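Transferrin (Manduca sexta, PDB 6WB6) binds a single ferric ion together with a carbonate anion and serves iron transport as a secreted insect glycoprotein. Local coordinates at residues V63-P68 / K328-L333; A177-Y182 / E193-P198; N388-C393 / D409-A414; L562-D565 / R569-L572. All coordinates share one frame; numbering follows the deposited sequence.

Interaction 1 (V63-P68 / K328-L333); sequences VASKIP and KPIDYL
Ser65 faces the opening turn of helix 329-334 with both of its side-chain atoms: CB lies against Pro329 and Ile330, OG against Ile330. Its CB meets the outer corner of the proline ring, Ser65 CB lying 3.9 Å from Pro329 CG, and the same ring carbon approaches Ser65 CA at 4.1 Å. The hydroxyl is turned to the neighbouring isoleucine: Ser65 OG sits 3.4 Å from Ile330 CD1, a close oxygen-to-methyl van der Waals contact. With chi1 at 76°, Ser65 OG stands between its own backbone N and carbonyl carbon and is hydrogen-bonded back into its helix, to the carbonyl O of Tyr62, so the isoleucine methyl lies against an oxygen already engaged. Ile330 carries CG1 anti to its backbone N (chi1 -152°), and a bend at chi2 of 80° brings CD1 alongside the serine, where Ile330 CD1 also approaches Ser65 CB at 4.1 Å. The contact joins two helices of the first transferrin lobe, each following an edge strand of one antiparallel sheet: helix 58-65 comes after strand 53-56 and helix 329-334 after strand 320-327. Asp57, predicted to bind iron although Tyr90 and Tyr204 are the protein ligands seen here, lies between strand 53-56 and helix 58-65, its side chain about 11 Å from that of Pro329. Lys328 occupies the N-cap of helix 329-334, and its carbonyl receives the backbone N-H of Tyr332. Pro329 also packs on Met61 and Phe72, and Leu333 reaches Pro58 and Tyr62, extending the hydrophobic seam along helix 58-65.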
# COMPACT_ATOMS: atom_id res chain seq x y z
N VAL A 63 -4.65 10.97 13.72
CA VAL A 63 -3.26 10.70 14.12
C VAL A 63 -2.77 11.79 15.04
O VAL A 63 -2.06 11.55 16.02
CB VAL A 63 -2.34 10.57 12.90
CG1 VAL A 63 -0.86 10.49 13.34
CG2 VAL A 63 -2.72 9.33 12.08
N ALA A 64 -3.17 13.02 14.75
CA ALA A 64 -2.64 14.16 15.47
C ALA A 64 -3.22 14.22 16.87
O ALA A 64 -2.51 14.53 17.83
CB ALA A 64 -2.95 15.43 14.68
N SER A 65 -4.49 13.83 17.01
CA SER A 65 -5.17 13.87 18.29
C SER A 65 -4.63 12.84 19.26
O SER A 65 -4.96 12.90 20.44
CB SER A 65 -6.67 13.65 18.09
OG SER A 65 -6.95 12.28 17.84
N LYS A 66 -3.82 11.89 18.78
CA LYS A 66 -3.25 10.86 19.63
C LYS A 66 -1.83 11.17 20.08
O LYS A 66 -1.24 10.36 20.80
CB LYS A 66 -3.24 9.51 18.91
CG LYS A 66 -4.56 9.09 18.28
CD LYS A 66 -5.79 9.40 19.14
CE LYS A 66 -5.79 8.64 20.45
NZ LYS A 66 -7.08 8.86 21.16
N ILE A 67 -1.25 12.28 19.64
CA ILE A 67 0.11 12.57 20.06
C ILE A 67 0.10 12.91 21.54
O ILE A 67 -0.75 13.69 21.99
CB ILE A 67 0.70 13.72 19.22
CG1 ILE A 67 0.95 13.22 17.80
CG2 ILE A 67 2.02 14.20 19.81
CD1 ILE A 67 1.45 14.29 16.87
N PRO A 68 0.99 12.33 22.34
CA PRO A 68 0.93 12.60 23.78
C PRO A 68 1.01 14.09 24.04
O PRO A 68 1.86 14.79 23.49
CB PRO A 68 2.15 11.85 24.33
CG PRO A 68 2.53 10.87 23.27
CD PRO A 68 2.17 11.53 21.98
N LYS A 328 -10.61 21.57 18.45
CA LYS A 328 -9.68 20.47 18.61
C LYS A 328 -9.98 19.39 17.57
O LYS A 328 -11.12 19.28 17.12
CB LYS A 328 -9.77 19.88 20.02
CG LYS A 328 -9.40 20.85 21.15
CD LYS A 328 -7.89 21.07 21.22
CE LYS A 328 -7.13 19.83 21.71
NZ LYS A 328 -6.03 19.43 20.74
N PRO A 329 -8.99 18.60 17.18
CA PRO A 329 -9.24 17.65 16.08
C PRO A 329 -10.27 16.60 16.44
O PRO A 329 -11.16 16.31 15.63
CB PRO A 329 -7.85 17.05 15.80
CG PRO A 329 -7.04 17.36 17.05
CD PRO A 329 -7.58 18.63 17.59
N ILE A 330 -10.19 16.02 17.64
CA ILE A 330 -11.14 14.96 17.95
C ILE A 330 -12.55 15.52 18.09
O ILE A 330 -13.53 14.84 17.78
CB ILE A 330 -10.66 14.20 19.20
CG1 ILE A 330 -11.16 12.76 19.15
CG2 ILE A 330 -11.13 14.91 20.48
CD1 ILE A 330 -10.31 11.88 18.27
N ASP A 331 -12.69 16.77 18.55
CA ASP A 331 -14.02 17.38 18.57
C ASP A 331 -14.48 17.67 17.16
O ASP A 331 -15.69 17.59 16.86
CB ASP A 331 -14.00 18.66 19.40
CG ASP A 331 -13.72 18.38 20.86
OD1 ASP A 331 -14.10 17.30 21.32
OD2 ASP A 331 -13.12 19.24 21.53
N TYR A 332 -13.54 18.02 16.28
CA TYR A 332 -13.86 18.16 14.87
C TYR A 332 -14.37 16.85 14.30
O TYR A 332 -15.39 16.82 13.59
CB TYR A 332 -12.61 18.60 14.12
CG TYR A 332 -12.80 18.83 12.64
CD1 TYR A 332 -13.48 19.94 12.18
CD2 TYR A 332 -12.28 17.95 11.71
CE1 TYR A 332 -13.63 20.18 10.84
CE2 TYR A 332 -12.43 18.18 10.34
CZ TYR A 332 -13.11 19.30 9.92
OH TYR A 332 -13.29 19.54 8.57
N LEU A 333 -13.67 15.75 14.59
CA LEU A 333 -14.09 14.45 14.07
C LEU A 333 -15.37 13.99 14.74
O LEU A 333 -16.26 13.44 14.08
CB LEU A 333 -13.00 13.41 14.27
CG LEU A 333 -11.70 13.66 13.52
CD1 LEU A 333 -10.70 12.61 13.94
CD2 LEU A 333 -11.88 13.65 12.07

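Interaction 2 (A177-Y182 / E193-P198)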
# COMPACT_ATOMS: atom_id res chain seq x y z
N ALA A 177 -10.51 -15.01 -5.09
CA ALA A 177 -11.12 -16.07 -4.29
C ALA A 177 -12.26 -15.53 -3.44
O ALA A 177 -13.28 -16.22 -3.25
CB ALA A 177 -10.07 -16.73 -3.39
N TRP A 178 -12.10 -14.34 -2.89
CA TRP A 178 -13.16 -13.78 -2.06
C TRP A 178 -14.36 -13.38 -2.90
O TRP A 178 -15.51 -13.51 -2.45
CB TRP A 178 -12.66 -12.57 -1.31
CG TRP A 178 -11.84 -12.85 -0.15
CD1 TRP A 178 -11.57 -14.07 0.43
CD2 TRP A 178 -11.18 -11.88 0.65
NE1 TRP A 178 -10.78 -13.91 1.53
CE2 TRP A 178 -10.52 -12.57 1.69
CE3 TRP A 178 -11.08 -10.50 0.58
CZ2 TRP A 178 -9.77 -11.91 2.65
CZ3 TRP A 178 -10.33 -9.85 1.52
CH2 TRP A 178 -9.69 -10.54 2.54
N LYS A 179 -14.11 -12.87 -4.10
CA LYS A 179 -15.20 -12.49 -4.98
C LYS A 179 -16.04 -13.71 -5.36
O LYS A 179 -17.26 -13.60 -5.51
CB LYS A 179 -14.63 -11.81 -6.22
CG LYS A 179 -14.04 -10.41 -5.99
CD LYS A 179 -15.08 -9.36 -5.76
CE LYS A 179 -14.43 -7.99 -5.64
NZ LYS A 179 -13.64 -7.61 -6.85
N SER A 180 -15.39 -14.88 -5.48
CA SER A 180 -16.11 -16.14 -5.67
C SER A 180 -16.90 -16.52 -4.43
O SER A 180 -18.12 -16.74 -4.51
CB SER A 180 -15.13 -17.26 -6.01
OG SER A 180 -14.35 -16.91 -7.13
N GLN A 181 -16.24 -16.58 -3.26
CA GLN A 181 -16.89 -17.16 -2.08
C GLN A 181 -18.04 -16.30 -1.57
O GLN A 181 -19.01 -16.84 -1.01
CB GLN A 181 -15.84 -17.39 -0.98
CG GLN A 181 -16.39 -17.80 0.42
CD GLN A 181 -16.95 -19.23 0.49
OE1 GLN A 181 -16.40 -20.16 -0.11
NE2 GLN A 181 -18.03 -19.41 1.26
N TYR A 182 -17.98 -14.98 -1.76
CA TYR A 182 -18.99 -14.03 -1.31
C TYR A 182 -19.61 -13.31 -2.51
O TYR A 182 -19.85 -12.10 -2.48
CB TYR A 182 -18.40 -13.04 -0.31
CG TYR A 182 -17.74 -13.74 0.88
CD1 TYR A 182 -18.50 -14.22 1.94
CD2 TYR A 182 -16.37 -13.94 0.91
CE1 TYR A 182 -17.92 -14.86 2.97
CE2 TYR A 182 -15.78 -14.60 1.95
CZ TYR A 182 -16.56 -15.04 2.98
OH TYR A 182 -15.98 -15.68 4.02
N GLU A 193 -19.65 -10.81 -12.34
CA GLU A 193 -18.44 -11.62 -12.38
C GLU A 193 -17.20 -10.77 -12.14
O GLU A 193 -16.24 -11.24 -11.51
CB GLU A 193 -18.33 -12.33 -13.73
N ARG A 194 -17.22 -9.52 -12.56
CA ARG A 194 -16.07 -8.61 -12.47
C ARG A 194 -16.04 -7.83 -11.16
O ARG A 194 -14.97 -7.66 -10.56
CB ARG A 194 -16.09 -7.63 -13.64
CG ARG A 194 -14.93 -6.68 -13.68
CD ARG A 194 -14.52 -6.41 -15.11
NE ARG A 194 -13.22 -5.76 -15.17
CZ ARG A 194 -13.03 -4.46 -14.99
NH1 ARG A 194 -14.07 -3.67 -14.74
NH2 ARG A 194 -11.82 -3.94 -15.04
N CYS A 195 -17.20 -7.33 -10.72
CA CYS A 195 -17.33 -6.70 -9.41
C CYS A 195 -16.26 -5.65 -9.21
O CYS A 195 -15.70 -5.51 -8.12
CB CYS A 195 -17.24 -7.74 -8.29
SG CYS A 195 -18.05 -7.30 -6.69
N ASP A 196 -15.92 -4.93 -10.27
CA ASP A 196 -14.92 -3.87 -10.20
C ASP A 196 -15.44 -2.63 -10.90
O ASP A 196 -16.42 -2.68 -11.63
CB ASP A 196 -13.59 -4.31 -10.81
CG ASP A 196 -12.38 -3.69 -10.07
OD1 ASP A 196 -12.57 -2.77 -9.26
OD2 ASP A 196 -11.24 -4.13 -10.31
N TYR A 197 -14.78 -1.51 -10.65
CA TYR A 197 -14.99 -0.33 -11.45
C TYR A 197 -14.48 -0.58 -12.87
O TYR A 197 -13.60 -1.42 -13.08
CB TYR A 197 -14.27 0.88 -10.86
CG TYR A 197 -14.61 1.14 -9.43
CD1 TYR A 197 -15.81 1.72 -9.09
CD2 TYR A 197 -13.74 0.80 -8.41
CE1 TYR A 197 -16.13 1.96 -7.80
CE2 TYR A 197 -14.05 1.05 -7.11
CZ TYR A 197 -15.26 1.62 -6.81
OH TYR A 197 -15.62 1.89 -5.53
N PRO A 198 -15.07 0.07 -13.88
CA PRO A 198 -16.34 0.82 -13.89
C PRO A 198 -17.52 -0.12 -13.81
O PRO A 198 -17.49 -1.19 -14.40
CB PRO A 198 -16.34 1.55 -15.25
CG PRO A 198 -14.97 1.32 -15.84
CD PRO A 198 -14.44 0.06 -15.21
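Lys179 sends its side chain from helix 172-181 over Cys195, laying its methylenes on the cysteine before its ammonium group reaches the backbone. The chain bends at chi2 (-74°) and again at chi4 (59°), with a straight section between. Lys179 CD consequently rests 3.7 Å from Cys195 CB and equally near Cys195 SG, while Lys179 NZ turns to Cys195 O for a hydrogen bond of 3.2 Å. That donor comes from above the carbonyl plane, 51° out of it. Cys195 has positive phi and psi, a left-handed conformation, and its SG, anti to the backbone N, is bonded to Cys186 in a disulfide. The same ammonium group is hydrogen-bonded to Gly166 O and makes a cation-pi contact with Trp168, so one charge ties three loop residues to the helix. With an alanine in place of Lys179, the carbonyls of Cys195 and Gly166 would probably lose this shared donor and one side of the cysteine its cover. Around the contact, Trp178 packs helix 172-181 on Leu152 of helix 147-158, a backbone hydrogen bond links Cys195 to Gly166 beyond strand 161-163, and the chain runs on to helix 203-213.

Interaction 3 (N388-C393 / D409-A414)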
# COMPACT_ATOMS: atom_id res chain seq x y z
N ASN A 388 16.93 -8.05 19.10
CA ASN A 388 18.20 -7.40 18.83
C ASN A 388 18.92 -7.99 17.63
O ASN A 388 20.04 -7.56 17.32
CB ASN A 388 19.08 -7.42 20.08
CG ASN A 388 18.76 -6.26 21.04
OD1 ASN A 388 17.78 -5.53 20.87
ND2 ASN A 388 19.60 -6.10 22.06
N SER A 389 18.30 -8.92 16.92
CA SER A 389 18.86 -9.42 15.68
C SER A 389 17.77 -10.02 14.80
O SER A 389 16.64 -10.25 15.24
CB SER A 389 19.92 -10.48 15.94
OG SER A 389 19.29 -11.66 16.36
N GLU A 390 18.16 -10.32 13.57
CA GLU A 390 17.27 -11.03 12.67
C GLU A 390 16.98 -12.43 13.20
O GLU A 390 15.83 -12.87 13.23
CB GLU A 390 17.89 -11.06 11.27
CG GLU A 390 17.19 -11.94 10.25
CD GLU A 390 17.89 -11.93 8.92
OE1 GLU A 390 17.83 -10.89 8.22
OE2 GLU A 390 18.54 -12.94 8.58
N ASP A 391 18.03 -13.15 13.63
CA ASP A 391 17.82 -14.50 14.15
C ASP A 391 16.90 -14.47 15.37
O ASP A 391 16.07 -15.37 15.55
CB ASP A 391 19.16 -15.16 14.50
CG ASP A 391 18.98 -16.51 15.14
OD1 ASP A 391 18.81 -17.52 14.40
OD2 ASP A 391 18.99 -16.56 16.39
N ALA A 392 17.00 -13.43 16.20
CA ALA A 392 16.10 -13.35 17.34
C ALA A 392 14.69 -12.98 16.93
O ALA A 392 13.73 -13.35 17.61
CB ALA A 392 16.61 -12.34 18.37
N CYS A 393 14.53 -12.21 15.84
CA CYS A 393 13.19 -11.97 15.33
C CYS A 393 12.59 -13.25 14.77
O CYS A 393 11.40 -13.51 14.94
CB CYS A 393 13.21 -10.88 14.24
SG CYS A 393 12.93 -9.24 14.86
N ASP A 409 17.86 -11.97 1.15
CA ASP A 409 18.72 -12.75 0.27
C ASP A 409 18.49 -14.23 0.57
O ASP A 409 17.34 -14.66 0.68
CB ASP A 409 20.15 -12.25 0.43
CG ASP A 409 20.31 -10.75 0.10
OD1 ASP A 409 19.84 -10.31 -0.97
OD2 ASP A 409 20.92 -10.01 0.92
N MET A 410 19.54 -15.03 0.75
CA MET A 410 19.43 -16.47 0.79
C MET A 410 19.17 -17.03 2.19
O MET A 410 19.33 -18.23 2.40
CB MET A 410 20.70 -17.11 0.21
CG MET A 410 21.09 -16.61 -1.19
SD MET A 410 21.85 -14.96 -1.28
CE MET A 410 23.34 -15.17 -0.28
N ARG A 411 18.75 -16.20 3.13
CA ARG A 411 18.46 -16.67 4.48
C ARG A 411 17.01 -17.11 4.66
O ARG A 411 16.66 -17.58 5.74
CB ARG A 411 18.81 -15.59 5.50
CG ARG A 411 20.30 -15.33 5.57
CD ARG A 411 20.71 -14.40 6.70
NE ARG A 411 20.23 -13.03 6.52
CZ ARG A 411 20.65 -12.19 5.58
NH1 ARG A 411 21.55 -12.56 4.69
NH2 ARG A 411 20.17 -10.96 5.54
N VAL A 412 16.17 -16.99 3.62
CA VAL A 412 14.77 -17.38 3.73
C VAL A 412 14.64 -18.90 3.84
O VAL A 412 13.82 -19.42 4.61
CB VAL A 412 13.95 -16.85 2.53
CG1 VAL A 412 12.48 -17.25 2.66
CG2 VAL A 412 14.09 -15.35 2.41
N ALA A 413 15.40 -19.65 3.05
CA ALA A 413 15.32 -21.10 3.16
C ALA A 413 15.93 -21.57 4.47
O ALA A 413 15.36 -22.43 5.15
CB ALA A 413 16.01 -21.75 1.97
N ALA A 414 17.08 -21.01 4.84
CA ALA A 414 17.66 -21.29 6.15
C ALA A 414 16.66 -21.03 7.27
O ALA A 414 16.49 -21.85 8.17
CB ALA A 414 18.90 -20.43 6.37
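Glu390 and Arg411 meet through one stretched and one folded side chain. Glu390 has CG anti to the backbone N (chi1 171°) and continues straight beyond it, which carries the carboxylate well clear of its helix. Arg411 first runs out from its backbone, then bends at chi3 (-67°), turning the NE side of the guanidinium to the acid. The result is a salt bridge made at a single point: Arg411 NE donates to Glu390 OE2 at 2.7 Å, with an N-H...O angle of 150°. The oxygen lies in the guanidinium plane and accepts through its syn lone pair, on the side of the other oxygen, and the two flat groups are nearly coplanar. Such an edge-on setting would suit a two-pronged bridge, yet Glu390 OE1 stays 3.6 Å from Arg411 NH2, so the second prong is not closed. Glu390 OE2 also touches the last methylene of the arginine, Arg411 CD, at 3.2 Å. Arg411 NH2 has a further, long and weak ion pair with Asp408. Glu390 opens its helix directly after the N-cap residue Ser389, whose OG accepts from Ala392 N at 2.9 Å; the helix dipole would at most weakly favour a negative charge at that end. In the second lobe the bridge spans the surface between helix 390-399 and helix 411-419, which precede and follow the edge strand 405-407. Val407 of that strand is touched by both Glu390 and Val412; Cys393 is tied by a disulfide to Cys356 on strand 352-357, and Ala413 and Ala414 back onto His654 of helix 644-659.

Interaction 4 (L562-D565 / R569-L572)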
# COMPACT_ATOMS: atom_id res chain seq x y z
N LEU A 562 18.43 -19.37 -19.85
CA LEU A 562 18.61 -20.71 -19.33
C LEU A 562 17.33 -21.26 -18.68
O LEU A 562 17.20 -22.48 -18.53
CB LEU A 562 19.78 -20.73 -18.32
CG LEU A 562 21.16 -20.47 -18.94
CD1 LEU A 562 22.25 -20.18 -17.90
CD2 LEU A 562 21.55 -21.68 -19.78
N ASN A 563 16.39 -20.39 -18.32
CA ASN A 563 15.13 -20.88 -17.75
C ASN A 563 14.21 -21.49 -18.79
O ASN A 563 13.36 -22.32 -18.45
CB ASN A 563 14.37 -19.77 -17.06
CG ASN A 563 14.02 -18.65 -18.01
OD1 ASN A 563 14.88 -18.17 -18.74
ND2 ASN A 563 12.75 -18.25 -18.03
N ARG A 564 14.31 -21.09 -20.05
CA ARG A 564 13.34 -21.55 -21.04
C ARG A 564 13.69 -22.93 -21.57
O ARG A 564 14.86 -23.26 -21.78
CB ARG A 564 13.26 -20.56 -22.20
CG ARG A 564 12.94 -19.18 -21.74
CD ARG A 564 12.79 -18.26 -22.92
NE ARG A 564 12.39 -16.91 -22.52
CZ ARG A 564 12.41 -15.86 -23.34
NH1 ARG A 564 12.81 -16.01 -24.60
NH2 ARG A 564 12.03 -14.67 -22.90
N ASP A 565 12.65 -23.75 -21.76
CA ASP A 565 12.84 -25.04 -22.41
C ASP A 565 13.62 -24.89 -23.70
O ASP A 565 14.56 -25.64 -23.97
CB ASP A 565 11.47 -25.69 -22.67
N ARG A 569 17.98 -16.67 -26.35
CA ARG A 569 18.40 -15.37 -25.86
C ARG A 569 17.24 -14.39 -25.90
O ARG A 569 16.37 -14.49 -26.76
CB ARG A 569 19.52 -14.79 -26.72
CG ARG A 569 20.87 -15.41 -26.47
CD ARG A 569 21.64 -15.54 -27.75
NE ARG A 569 22.91 -16.20 -27.48
CZ ARG A 569 24.07 -15.58 -27.37
NH1 ARG A 569 24.16 -14.27 -27.52
NH2 ARG A 569 25.16 -16.28 -27.11
N ASP A 570 17.26 -13.42 -24.99
CA ASP A 570 16.29 -12.34 -25.03
C ASP A 570 16.95 -11.06 -24.52
O ASP A 570 18.04 -11.09 -23.96
CB ASP A 570 15.05 -12.69 -24.22
CG ASP A 570 13.82 -11.97 -24.72
OD1 ASP A 570 13.95 -10.84 -25.22
OD2 ASP A 570 12.73 -12.56 -24.62
N VAL A 571 16.27 -9.92 -24.73
CA VAL A 571 16.89 -8.62 -24.42
C VAL A 571 17.14 -8.47 -22.92
O VAL A 571 16.55 -9.15 -22.07
CB VAL A 571 16.02 -7.45 -24.92
CG1 VAL A 571 16.01 -7.41 -26.41
CG2 VAL A 571 14.62 -7.55 -24.33
N LEU A 572 18.00 -7.48 -22.59
CA LEU A 572 18.36 -7.22 -21.20
C LEU A 572 17.13 -6.94 -20.33
O LEU A 572 17.13 -7.28 -19.15
CB LEU A 572 19.33 -6.03 -21.11
CG LEU A 572 20.69 -6.06 -21.83
CD1 LEU A 572 21.58 -4.91 -21.35
CD2 LEU A 572 21.41 -7.38 -21.65
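Arg564 and Asp570 stand on two pieces of backbone that take different courses. Residues 562 and 563 have helix-like phi and psi, so the chain turns before it straightens at Arg564; Arg569 and Asp570 are both extended, as strand residues. From these positions Arg564 and Asp570 direct CB toward one another, whereas Arg569 points away. The arginine runs straight from CG to NE and delivers the end of its guanidinium to the acid: Arg564 NH2 donates to Asp570 OD2 at 2.8 Å, with an N-H...O angle of 159°, in a salt bridge. The aspartate holds CG anti to its backbone N (chi1 -153°), bringing OD2 to the guanidinium edge, close to its plane. Carboxylate and guanidinium are steeply turned, 78° apart, and OD2 is met on its anti side, so this is a one-oxygen bridge; the other amino group, Arg564 NH1, remains 3.5 Å from Asp570 OD2. The pair lies in a beta hairpin of the second transferrin lobe, where strand 557-560 returns antiparallel as 569-570 and backbone hydrogen bonds join Asp570 to Leu559. The salt bridge thus fastens the connecting loop to the returning strand. Arg564 NE is hydrogen-bonded to Thr577 O, which fixes the guanidinium from a second direction. A leucine in place of Asp570 would probably leave Arg564 NH2 without its opposite charge and the guanidinium held mainly through NE to Thr577 O. On its own side, Arg569 is hydrogen-bonded to Thr446, Tyr448 and Lys443 and forms a salt bridge with Glu558.

In the fold
Interactions 1 and 2 belong to the first lobe, 2 nested along the chain within the loop that 1 closes; interactions 3 and 4 belong to the second, their nearest atoms about 17 Å apart. Interactions 1 and 2 are partly buried, and nonpolar packing or a lysine shared among backbone carbonyls does the work. At the surface, 3 and 4 each rest on one arginine-carboxylate bridge, nearly coplanar in 3 but steeply turned in 4. Interactions 1 and 3 both involve helices beside edge strands of four-stranded antiparallel sheets arranged alike in the two lobes. By contrast, 2 joins a helix to a disulfide-bonded loop, and 4 stays within one hairpin.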